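PDB 6CTZ: gentamicin resistance protein from Enterococcus gallinarum, which probably confers aminoglycoside resistance by transferring a phosphate from a guanine nucleotide to the 2''-hydroxyl of drugs such as kanamycin. Local coordinates for residues A[143-148]-A[170-175]. The protein carries 2 engineered substitutions. Numbering follows the deposited sequence.
Sequences NKILLL and LRFQSY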
loop_
_atom_site.group_PDB
_atom_site.type_symbol
_atom_site.label_atom_id
_atom_site.label_comp_id
_atom_site.label_asym_id
_atom_site.label_seq_id
_atom_site.Cartn_x
_atom_site.Cartn_y
_atom_site.Cartn_z
ATOM N N ASN A 143 15.378 5.801 9.672
ATOM C CA ASN A 143 16.428 4.814 9.437
ATOM C C ASN A 143 16.208 4.055 8.129
ATOM O O ASN A 143 17.172 3.705 7.440
ATOM C CB ASN A 143 16.501 3.852 10.620
ATOM C CG ASN A 143 17.500 2.743 10.398
ATOM O OD1 ASN A 143 18.712 2.965 10.443
ATOM N ND2 ASN A 143 17.001 1.538 10.156
ATOM N N LYS A 144 14.950 3.792 7.769
ATOM C CA LYS A 144 14.667 3.123 6.501
ATOM C C LYS A 144 15.129 3.972 5.320
ATOM O O LYS A 144 15.695 3.453 4.351
ATOM C CB LYS A 144 13.172 2.827 6.400
ATOM C CG LYS A 144 12.754 2.059 5.152
ATOM C CD LYS A 144 11.280 1.682 5.221
ATOM C CE LYS A 144 10.875 0.801 4.047
ATOM N NZ LYS A 144 9.465 0.326 4.164
ATOM N N ILE A 145 14.904 5.285 5.389
ATOM C CA ILE A 145 15.315 6.164 4.300
ATOM C C ILE A 145 16.832 6.319 4.272
ATOM O O ILE A 145 17.432 6.445 3.195
ATOM C CB ILE A 145 14.550 7.495 4.406
ATOM C CG1 ILE A 145 13.067 7.247 4.099
ATOM C CG2 ILE A 145 15.156 8.567 3.488
ATOM C CD1 ILE A 145 12.125 8.353 4.553
ATOM N N LEU A 146 17.480 6.283 5.437
ATOM C CA LEU A 146 18.939 6.280 5.467
ATOM C C LEU A 146 19.497 5.066 4.731
ATOM O O LEU A 146 20.399 5.193 3.894
ATOM C CB LEU A 146 19.425 6.310 6.914
ATOM C CG LEU A 146 20.936 6.231 7.120
ATOM C CD1 LEU A 146 21.623 7.428 6.487
ATOM C CD2 LEU A 146 21.267 6.136 8.602
ATOM N N LEU A 147 18.963 3.877 5.027
ATOM C CA LEU A 147 19.398 2.672 4.328
ATOM C C LEU A 147 19.125 2.774 2.833
ATOM O O LEU A 147 19.941 2.334 2.012
ATOM C CB LEU A 147 18.700 1.449 4.917
ATOM C CG LEU A 147 19.076 1.117 6.360
ATOM C CD1 LEU A 147 18.217 -0.017 6.887
ATOM C CD2 LEU A 147 20.549 0.763 6.443
ATOM N N LEU A 148 17.980 3.351 2.462
ATOM C CA LEU A 148 17.673 3.545 1.050
ATOM C C LEU A 148 18.707 4.434 0.377
ATOM O O LEU A 148 19.172 4.127 -0.722
ATOM C CB LEU A 148 16.274 4.137 0.893
ATOM C CG LEU A 148 15.797 4.366 -0.540
ATOM C CD1 LEU A 148 15.620 3.036 -1.246
ATOM C CD2 LEU A 148 14.493 5.144 -0.549
ATOM N N LEU A 170 19.874 16.003 -3.033
ATOM C CA LEU A 170 19.146 17.123 -2.444
ATOM C C LEU A 170 17.879 16.645 -1.747
ATOM O O LEU A 170 17.575 17.076 -0.630
ATOM C CB LEU A 170 18.790 18.126 -3.540
ATOM C CG LEU A 170 17.839 19.258 -3.142
ATOM C CD1 LEU A 170 18.446 20.169 -2.081
ATOM C CD2 LEU A 170 17.424 20.046 -4.368
ATOM N N ARG A 171 17.122 15.759 -2.400
ATOM C CA ARG A 171 15.873 15.277 -1.819
ATOM C C ARG A 171 16.131 14.468 -0.554
ATOM O O ARG A 171 15.452 14.654 0.461
ATOM C CB ARG A 171 15.093 14.458 -2.848
ATOM C CG ARG A 171 14.738 15.229 -4.114
ATOM C CD ARG A 171 13.666 16.273 -3.840
ATOM N NE ARG A 171 12.323 15.683 -3.790
ATOM C CZ ARG A 171 11.209 16.379 -3.577
ATOM N NH1 ARG A 171 11.262 17.693 -3.359
ATOM N NH2 ARG A 171 10.034 15.763 -3.565
ATOM N N PHE A 172 17.111 13.563 -0.594
ATOM C CA PHE A 172 17.457 12.808 0.607
ATOM C C PHE A 172 17.908 13.738 1.728
ATOM O O PHE A 172 17.480 13.592 2.878
ATOM C CB PHE A 172 18.533 11.769 0.294
ATOM C CG PHE A 172 18.000 10.494 -0.300
ATOM C CD1 PHE A 172 17.306 9.576 0.478
ATOM C CD2 PHE A 172 18.213 10.203 -1.637
ATOM C CE1 PHE A 172 16.830 8.393 -0.076
ATOM C CE2 PHE A 172 17.742 9.022 -2.194
ATOM C CZ PHE A 172 17.043 8.120 -1.408
ATOM N N GLN A 173 18.771 14.709 1.410
ATOM C CA GLN A 173 19.244 15.614 2.450
ATOM C C GLN A 173 18.126 16.507 2.976
ATOM O O GLN A 173 18.073 16.787 4.179
ATOM C CB GLN A 173 20.439 16.429 1.960
ATOM C CG GLN A 173 21.696 15.590 1.767
ATOM C CD GLN A 173 21.914 14.601 2.899
ATOM O OE1 GLN A 173 21.705 13.398 2.737
ATOM N NE2 GLN A 173 22.327 15.105 4.056
ATOM N N SER A 174 17.214 16.948 2.106
ATOM C CA SER A 174 16.108 17.781 2.569
ATOM C C SER A 174 15.234 17.037 3.572
ATOM O O SER A 174 14.747 17.628 4.545
ATOM C CB SER A 174 15.284 18.276 1.381
ATOM O OG SER A 174 16.011 19.240 0.637
ATOM N N TYR A 175 15.030 15.738 3.359
ATOM C CA TYR A 175 14.311 14.952 4.354
ATOM C C TYR A 175 15.158 14.767 5.607
ATOM O O TYR A 175 14.723 15.098 6.716
ATOM C CB TYR A 175 13.895 13.592 3.777
ATOM C CG TYR A 175 13.308 12.678 4.831
ATOM C CD1 TYR A 175 11.983 12.810 5.232
ATOM C CD2 TYR A 175 14.091 11.717 5.455
ATOM C CE1 TYR A 175 11.448 11.995 6.214
ATOM C CE2 TYR A 175 13.573 10.905 6.439
ATOM C CZ TYR A 175 12.247 11.038 6.810
ATOM O OH TYR A 175 11.721 10.228 7.791
#
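On the helix that presents Phe172 and Tyr175 to Ile145, the carbonyl oxygen Leu170 O is gripped twice by one residue: Ser174 N reaches it at 2.8 Å as the i to i+4 backbone bond of the helix, and Ser174 OG donates to it at 3.0 Å. The hydroxyl comes from above the carbonyl plane, 39° out of it. That helix, 162-176, follows 141-155 in the chain, and the two form an antiparallel helical hairpin in the helical part of this kinase-like aminoglycoside phosphotransferase. The short segments run at 157° with axes 11.0 Å apart. No hydrogen bond joins them; the interface is apolar and largely buried, and Ile145 is its centre, using both branches. With CG1 set beside the backbone N (chi1 -68°), the longer branch carries Ile145 CD1 over one face of the Tyr175 ring, a CH-pi contact 3.8 Å from the centroid of that ring. The methyl is offset toward the rim, nearest Tyr175 CE2 and Tyr175 CZ. Ile145 CG2, the shorter branch, meets the edge of the Phe172 ring in its plane, 3.8 Å from Phe172 CD1. One turn further along, Leu148 comes up to the far end of the same ring, with Leu148 CD2 4.0 Å from Phe172 CZ. Helix 251-276 covers this contact: Phe264 stacks on Phe172 and touches Ile145, Val267 and Leu271 pack on Leu148, and Arg171 hydrogen-bonds to Ser259 and Thr263. The hairpin is thereby joined to a long helix that also carries the kanamycin-pocket residues Asp265, Gln266 and Tyr269. Tyr175 lies across Ile145 at about a right angle, and its hydroxyl oxygen OH ends 3.8 Å from Ile145 CD1.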